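Local coordinates for protein DNMT2 (Spodoptera frugiperda, PDB 4H0N) that probably methylates a cytosine in the anticodon loop of tRNA(Asp), and cytosines in DNA, with S-adenosyl-L-methionine as methyl donor, at residues V191-E196 with C223-R229; S246-K251 with E279-F285. The protein carries 3 engineered substitutions. One frame throughout, in Å; residues are numbered along the deposited sequence.

Interaction 1: V191-E196 with C223-R229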
loop_
_atom_site.group_PDB
_atom_site.type_symbol
_atom_site.label_atom_id
_atom_site.label_comp_id
_atom_site.label_asym_id
_atom_site.label_seq_id
_atom_site.Cartn_x
_atom_site.Cartn_y
_atom_site.Cartn_z
ATOM N N VAL A 191 7.429 -2.564 20.064
ATOM C CA VAL A 191 7.249 -3.860 19.427
ATOM C C VAL A 191 5.825 -3.985 18.901
ATOM O O VAL A 191 4.880 -3.648 19.611
ATOM C CB VAL A 191 7.562 -4.986 20.424
ATOM C CG1 VAL A 191 7.106 -6.339 19.893
ATOM C CG2 VAL A 191 9.052 -4.995 20.740
ATOM N N PRO A 192 5.666 -4.449 17.646
ATOM C CA PRO A 192 4.328 -4.586 17.059
ATOM C C PRO A 192 3.449 -5.473 17.926
ATOM O O PRO A 192 3.941 -6.438 18.510
ATOM C CB PRO A 192 4.602 -5.274 15.716
ATOM C CG PRO A 192 6.013 -4.950 15.399
ATOM C CD PRO A 192 6.720 -4.900 16.720
ATOM N N HIS A 193 2.170 -5.139 18.029
ATOM C CA HIS A 193 1.248 -5.946 18.818
ATOM C C HIS A 193 0.921 -7.250 18.093
ATOM O O HIS A 193 1.110 -7.355 16.882
ATOM C CB HIS A 193 -0.033 -5.161 19.109
ATOM C CG HIS A 193 -0.657 -4.545 17.897
ATOM N ND1 HIS A 193 -1.085 -5.290 16.814
ATOM C CD2 HIS A 193 -0.932 -3.254 17.591
ATOM C CE1 HIS A 193 -1.593 -4.482 15.902
ATOM N NE2 HIS A 193 -1.512 -3.246 16.345
ATOM N N SER A 194 0.422 -8.235 18.833
ATOM C CA SER A 194 -0.015 -9.489 18.231
ATOM C C SER A 194 -1.202 -9.251 17.299
ATOM O O SER A 194 -1.656 -8.118 17.124
ATOM C CB SER A 194 -0.401 -10.496 19.311
ATOM O OG SER A 194 -1.636 -10.145 19.907
ATOM N N LEU A 195 -1.712 -10.326 16.706
ATOM C CA LEU A 195 -2.801 -10.216 15.744
ATOM C C LEU A 195 -4.175 -10.553 16.324
ATOM O O LEU A 195 -5.128 -10.741 15.576
ATOM C CB LEU A 195 -2.525 -11.116 14.543
ATOM C CG LEU A 195 -1.350 -10.773 13.624
ATOM C CD1 LEU A 195 -1.012 -11.977 12.755
ATOM C CD2 LEU A 195 -1.639 -9.548 12.757
ATOM N N GLU A 196 -4.286 -10.629 17.647
ATOM C CA GLU A 196 -5.564 -10.966 18.264
ATOM C C GLU A 196 -6.588 -9.849 18.143
ATOM O O GLU A 196 -7.775 -10.114 17.939
ATOM C CB GLU A 196 -5.384 -11.314 19.735
ATOM C CG GLU A 196 -4.513 -12.511 19.976
ATOM C CD GLU A 196 -4.622 -13.014 21.393
ATOM O OE1 GLU A 196 -3.611 -13.517 21.924
ATOM O OE2 GLU A 196 -5.724 -12.905 21.973
ATOM N N CYS A 223 0.584 -17.764 10.078
ATOM C CA CYS A 223 0.434 -16.910 11.248
ATOM C C CYS A 223 -0.577 -17.457 12.248
ATOM O O CYS A 223 -1.496 -18.196 11.888
ATOM C CB CYS A 223 0.038 -15.499 10.832
ATOM S SG CYS A 223 1.374 -14.630 10.029
ATOM N N TYR A 224 -0.389 -17.079 13.506
ATOM C CA TYR A 224 -1.286 -17.469 14.582
ATOM C C TYR A 224 -1.666 -16.205 15.344
ATOM O O TYR A 224 -1.147 -15.128 15.054
ATOM C CB TYR A 224 -0.602 -18.490 15.490
ATOM C CG TYR A 224 0.224 -19.489 14.713
ATOM C CD1 TYR A 224 -0.312 -20.704 14.307
ATOM C CD2 TYR A 224 1.537 -19.201 14.361
ATOM C CE1 TYR A 224 0.440 -21.607 13.582
ATOM C CE2 TYR A 224 2.293 -20.093 13.633
ATOM C CZ TYR A 224 1.742 -21.292 13.249
ATOM O OH TYR A 224 2.513 -22.169 12.526
ATOM N N LYS A 225 -2.577 -16.323 16.305
ATOM C CA LYS A 225 -3.037 -15.156 17.055
ATOM C C LYS A 225 -1.916 -14.470 17.843
ATOM O O LYS A 225 -1.997 -13.273 18.124
ATOM C CB LYS A 225 -4.183 -15.542 17.987
ATOM C CG LYS A 225 -3.810 -16.605 19.000
ATOM C CD LYS A 225 -5.047 -17.158 19.687
ATOM C CE LYS A 225 -4.808 -18.572 20.199
ATOM N NZ LYS A 225 -5.954 -19.072 21.009
ATOM N N THR A 226 -0.872 -15.225 18.181
ATOM C CA THR A 226 0.254 -14.692 18.943
ATOM C C THR A 226 1.330 -14.070 18.049
ATOM O O THR A 226 2.270 -13.451 18.547
ATOM C CB THR A 226 0.902 -15.771 19.854
ATOM O OG1 THR A 226 1.515 -16.787 19.050
ATOM C CG2 THR A 226 -0.138 -16.405 20.771
ATOM N N SER A 227 1.191 -14.238 16.736
ATOM C CA SER A 227 2.140 -13.672 15.770
ATOM C C SER A 227 2.249 -12.149 15.842
ATOM O O SER A 227 1.244 -11.437 15.892
ATOM C CB SER A 227 1.763 -14.072 14.338
ATOM O OG SER A 227 2.381 -15.285 13.948
ATOM N N LYS A 228 3.478 -11.651 15.825
ATOM C CA LYS A 228 3.708 -10.215 15.821
ATOM C C LYS A 228 4.247 -9.753 14.475
ATOM O O LYS A 228 4.812 -8.666 14.358
ATOM C CB LYS A 228 4.662 -9.823 16.947
ATOM C CG LYS A 228 3.959 -9.564 18.269
ATOM C CD LYS A 228 4.544 -10.385 19.395
ATOM C CE LYS A 228 3.864 -10.055 20.722
ATOM N NZ LYS A 228 4.103 -8.639 21.138
ATOM N N ARG A 229 4.052 -10.585 13.457
ATOM C CA ARG A 229 4.532 -10.298 12.114
ATOM C C ARG A 229 3.664 -11.024 11.103
ATOM O O ARG A 229 2.963 -11.973 11.443
ATOM C CB ARG A 229 5.970 -10.782 11.963
ATOM C CG ARG A 229 6.157 -12.234 12.377
ATOM C CD ARG A 229 7.229 -12.935 11.556
ATOM N NE ARG A 229 6.988 -12.818 10.119
ATOM C CZ ARG A 229 6.066 -13.509 9.456
ATOM N NH1 ARG A 229 5.289 -14.369 10.099
ATOM N NH2 ARG A 229 5.920 -13.334 8.151
#

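Interaction 2: S246-K251 with E279-F285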
loop_
_atom_site.group_PDB
_atom_site.type_symbol
_atom_site.label_atom_id
_atom_site.label_comp_id
_atom_site.label_asym_id
_atom_site.label_seq_id
_atom_site.Cartn_x
_atom_site.Cartn_y
_atom_site.Cartn_z
ATOM N N SER A 246 0.630 -13.898 4.037
ATOM C CA SER A 246 0.606 -14.939 5.054
ATOM C C SER A 246 -0.710 -15.703 5.099
ATOM O O SER A 246 -1.752 -15.229 4.638
ATOM C CB SER A 246 0.906 -14.357 6.437
ATOM O OG SER A 246 2.290 -14.105 6.595
ATOM N N ILE A 247 -0.634 -16.898 5.673
ATOM C CA ILE A 247 -1.786 -17.763 5.890
ATOM C C ILE A 247 -2.031 -17.861 7.398
ATOM O O ILE A 247 -1.086 -17.800 8.186
ATOM C CB ILE A 247 -1.529 -19.151 5.265
ATOM C CG1 ILE A 247 -1.570 -19.036 3.745
ATOM C CG2 ILE A 247 -2.547 -20.167 5.718
ATOM C CD1 ILE A 247 -2.800 -18.332 3.238
ATOM N N PHE A 248 -3.292 -17.981 7.801
ATOM C CA PHE A 248 -3.633 -18.014 9.218
ATOM C C PHE A 248 -4.309 -19.317 9.637
ATOM O O PHE A 248 -5.031 -19.934 8.852
ATOM C CB PHE A 248 -4.539 -16.833 9.569
ATOM C CG PHE A 248 -5.075 -16.884 10.966
ATOM C CD1 PHE A 248 -4.288 -16.491 12.032
ATOM C CD2 PHE A 248 -6.359 -17.341 11.217
ATOM C CE1 PHE A 248 -4.768 -16.549 13.327
ATOM C CE2 PHE A 248 -6.848 -17.397 12.505
ATOM C CZ PHE A 248 -6.052 -16.999 13.563
ATOM N N THR A 249 -4.072 -19.716 10.884
ATOM C CA THR A 249 -4.793 -20.823 11.499
ATOM C C THR A 249 -5.045 -20.520 12.969
ATOM O O THR A 249 -4.359 -19.690 13.563
ATOM C CB THR A 249 -4.027 -22.148 11.392
ATOM O OG1 THR A 249 -4.894 -23.221 11.769
ATOM C CG2 THR A 249 -2.821 -22.150 12.302
ATOM N N ASP A 250 -6.036 -21.187 13.551
ATOM C CA ASP A 250 -6.358 -20.996 14.960
ATOM C C ASP A 250 -5.639 -22.041 15.792
ATOM O O ASP A 250 -5.607 -21.962 17.021
ATOM C CB ASP A 250 -7.865 -21.102 15.184
ATOM C CG ASP A 250 -8.648 -20.129 14.330
ATOM O OD1 ASP A 250 -9.039 -19.062 14.850
ATOM O OD2 ASP A 250 -8.864 -20.430 13.135
ATOM N N LYS A 251 -5.061 -23.022 15.104
ATOM C CA LYS A 251 -4.394 -24.142 15.756
ATOM C C LYS A 251 -3.045 -23.699 16.329
ATOM O O LYS A 251 -2.452 -22.733 15.856
ATOM C CB LYS A 251 -4.176 -25.299 14.765
ATOM C CG LYS A 251 -5.422 -25.938 14.159
ATOM C CD LYS A 251 -6.195 -26.641 15.240
ATOM C CE LYS A 251 -6.955 -27.850 14.735
ATOM N NZ LYS A 251 -8.039 -28.196 15.675
ATOM N N GLU A 279 -6.810 -30.725 7.576
ATOM C CA GLU A 279 -7.270 -30.719 8.963
ATOM C C GLU A 279 -6.529 -29.715 9.843
ATOM O O GLU A 279 -6.662 -29.735 11.070
ATOM C CB GLU A 279 -7.219 -32.129 9.570
ATOM C CG GLU A 279 -5.833 -32.762 9.637
ATOM C CD GLU A 279 -5.887 -34.274 9.828
ATOM O OE1 GLU A 279 -6.482 -34.963 8.969
ATOM O OE2 GLU A 279 -5.334 -34.778 10.830
ATOM N N LEU A 280 -5.757 -28.836 9.208
ATOM C CA LEU A 280 -5.126 -27.720 9.904
ATOM C C LEU A 280 -6.018 -26.478 9.897
ATOM O O LEU A 280 -5.714 -25.492 10.560
ATOM C CB LEU A 280 -3.762 -27.391 9.283
ATOM C CG LEU A 280 -2.557 -28.144 9.851
ATOM C CD1 LEU A 280 -1.255 -27.594 9.279
ATOM C CD2 LEU A 280 -2.565 -28.071 11.373
ATOM N N LYS A 281 -7.114 -26.545 9.145
ATOM C CA LYS A 281 -8.024 -25.417 8.933
ATOM C C LYS A 281 -7.338 -24.088 8.531
ATOM O O LYS A 281 -7.794 -23.001 8.904
ATOM C CB LYS A 281 -9.017 -25.250 10.108
ATOM C CG LYS A 281 -8.485 -24.476 11.335
ATOM C CD LYS A 281 -9.519 -24.393 12.466
ATOM C CE LYS A 281 -8.988 -24.881 13.733
ATOM N NZ LYS A 281 -10.113 -25.235 14.676
ATOM N N LEU A 282 -6.260 -24.180 7.755
ATOM C CA LEU A 282 -5.599 -22.986 7.239
ATOM C C LEU A 282 -6.581 -22.175 6.413
ATOM O O LEU A 282 -7.313 -22.724 5.598
ATOM C CB LEU A 282 -4.402 -23.360 6.375
ATOM C CG LEU A 282 -3.287 -24.102 7.103
ATOM C CD1 LEU A 282 -2.227 -24.568 6.124
ATOM C CD2 LEU A 282 -2.685 -23.204 8.159
ATOM N N ARG A 283 -6.604 -20.867 6.634
ATOM C CA ARG A 283 -7.503 -19.991 5.898
ATOM C C ARG A 283 -6.798 -18.695 5.559
ATOM O O ARG A 283 -5.802 -18.340 6.184
ATOM C CB ARG A 283 -8.743 -19.673 6.728
ATOM C CG ARG A 283 -8.479 -18.718 7.881
ATOM C CD ARG A 283 -9.728 -17.915 8.189
ATOM N NE ARG A 283 -9.689 -17.289 9.507
ATOM C CZ ARG A 283 -9.298 -16.040 9.729
ATOM N NH1 ARG A 283 -8.901 -15.276 8.718
ATOM N NH2 ARG A 283 -9.302 -15.559 10.963
ATOM N N TYR A 284 -7.323 -17.983 4.572
ATOM C CA TYR A 284 -6.815 -16.661 4.247
ATOM C C TYR A 284 -7.305 -15.624 5.258
ATOM O O TYR A 284 -8.275 -15.858 5.982
ATOM C CB TYR A 284 -7.257 -16.258 2.846
ATOM C CG TYR A 284 -6.753 -17.176 1.759
ATOM C CD1 TYR A 284 -5.411 -17.188 1.398
ATOM C CD2 TYR A 284 -7.621 -18.022 1.079
ATOM C CE1 TYR A 284 -4.945 -18.023 0.398
ATOM C CE2 TYR A 284 -7.164 -18.863 0.077
ATOM C CZ TYR A 284 -5.827 -18.859 -0.258
ATOM O OH TYR A 284 -5.377 -19.692 -1.257
ATOM N N PHE A 285 -6.622 -14.485 5.320
ATOM C CA PHE A 285 -7.159 -13.349 6.053
ATOM C C PHE A 285 -8.329 -12.793 5.247
ATOM O O PHE A 285 -8.287 -12.780 4.016
ATOM C CB PHE A 285 -6.091 -12.272 6.267
ATOM C CG PHE A 285 -5.013 -12.659 7.252
ATOM C CD1 PHE A 285 -5.258 -12.634 8.619
ATOM C CD2 PHE A 285 -3.752 -13.038 6.813
ATOM C CE1 PHE A 285 -4.269 -12.990 9.528
ATOM C CE2 PHE A 285 -2.758 -13.394 7.715
ATOM C CZ PHE A 285 -3.015 -13.369 9.073
#

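Interaction 1: V191-E196 with C223-R229
Leu195 lays its side chain against Ser227, the last residue of a type I beta turn that runs from Tyr224 to Ser227 and is closed by the backbone bond from Ser227 N to Tyr224 O (3.0 Å). Segment 191-196 has no regular structure; as it passes, the CA of Ser194 is nearest that of Lys228 and the CA of Glu196 nearest that of Lys225, so the contact joins two loops at the surface.

The tighter half lies around Leu195. Its CG stands beside its own backbone N (chi1 -67°), which sends CD1 past the turn to sit 3.8 Å from Ser227 CB and 4.1 Å from Cys223 CB. Pro156, outside the two segments, also touches this leucine and helps to bury it. In addition, Leu195 N donates to Lys225 O at 3.3 Å, a bent bond (139° at the hydrogen) that reaches the oxygen from well above the carbonyl plane. Two carbonyls of the turn, Lys225 O and Ser227 O, both press on Ser194, the first on its CB, the second on its CA (3.3 Å).

The solvent side is looser at its charged ends. Glu196 CG sits against both Lys225 O and Lys225 CB, but the extended chains diverge: Glu196 OE1 and Lys225 NZ are 6.1 Å apart, too far for a salt bridge. His193, whose CB points away from the turn, uses ND1 to hold Ser194 O.

Lys228 covers the other end, and because it also meets a crystal neighbour its pose may be partly set by the lattice. Its bent chain passes the Pro192 carbonyl, CG beside the oxygen, before NZ makes a weak bond to Pro192 O (3.4 Å) and lies 4.0 Å from Val191 CG1.

Interaction 2: S246-K251 with E279-F285
Phe248 and Arg283 form a single antiparallel bridge of the hydrogen-bonded type, Phe248 N reaching Arg283 O at 3.0 Å and Arg283 N reaching Phe248 O at 2.9 Å, both nearly straight, while the segments as a whole run 137° apart.

The side chains of this pair run alongside each other. Phe248 CG lies opposite its own N (chi1 173°), which swings the ring beside Arg283, itself extended from CG to NE. Phe248 CD2 lies over one face of the guanidinium, 3.5 Å from Arg283 CZ; the two planes are 51° apart, so this is no parallel stack. Separately, the backbone places Phe248 CB over one face of the Phe285 ring, 4.1 Å from the centroid, as a CH-pi contact. Ile247 CG2 meets Leu282 CB at 3.8 Å, and Ile247 CD1 lies against the CD1-CE1 side of Tyr284. Thr249 OG1 donates to Leu280 O at 2.7 Å.

Arg283 NH1 donates to Tyr284 O at 2.9 Å, close to the guanidinium plane, and forms a salt bridge with Glu289 of helix 287-293. A leucine in place of Arg283 would probably leave Glu289 without its charged mate and Tyr284 O without this donor, and take the guanidinium away from the CD2-CE2 side of Phe248.

Lys251 and Lys281 cross with aliphatic contact, but Lys281 is poorly ordered, so their closely placed ammonium ends carry little weight. The chemistry implies a largely apolar, buried junction in which the charge of Arg283 is probably balanced by Glu289, outside the two segments.

Interaction 1 closes along the chain before interaction 2 opens, and their centres lie 14 Å apart on one side of the molecule. They are joined through the small parallel sheet of strands 222-223 and 247-248: Cys223, belonging to 223-229, pairs by backbone hydrogen bonds with Ile247 and Thr249. Segment 279-285 then adds its antiparallel bridge to strand 247-248. Asp221 binds both Arg229 and Ser246, and helix 253-262 receives Tyr224, Thr249 and Leu280. Both contacts lie away from the annotated sites, in the region between strand 161-168 and helix 308-316, consistent with the smaller target-recognition domain of C5-methyltransferases, interaction 2 buried and interaction 1 at the surface.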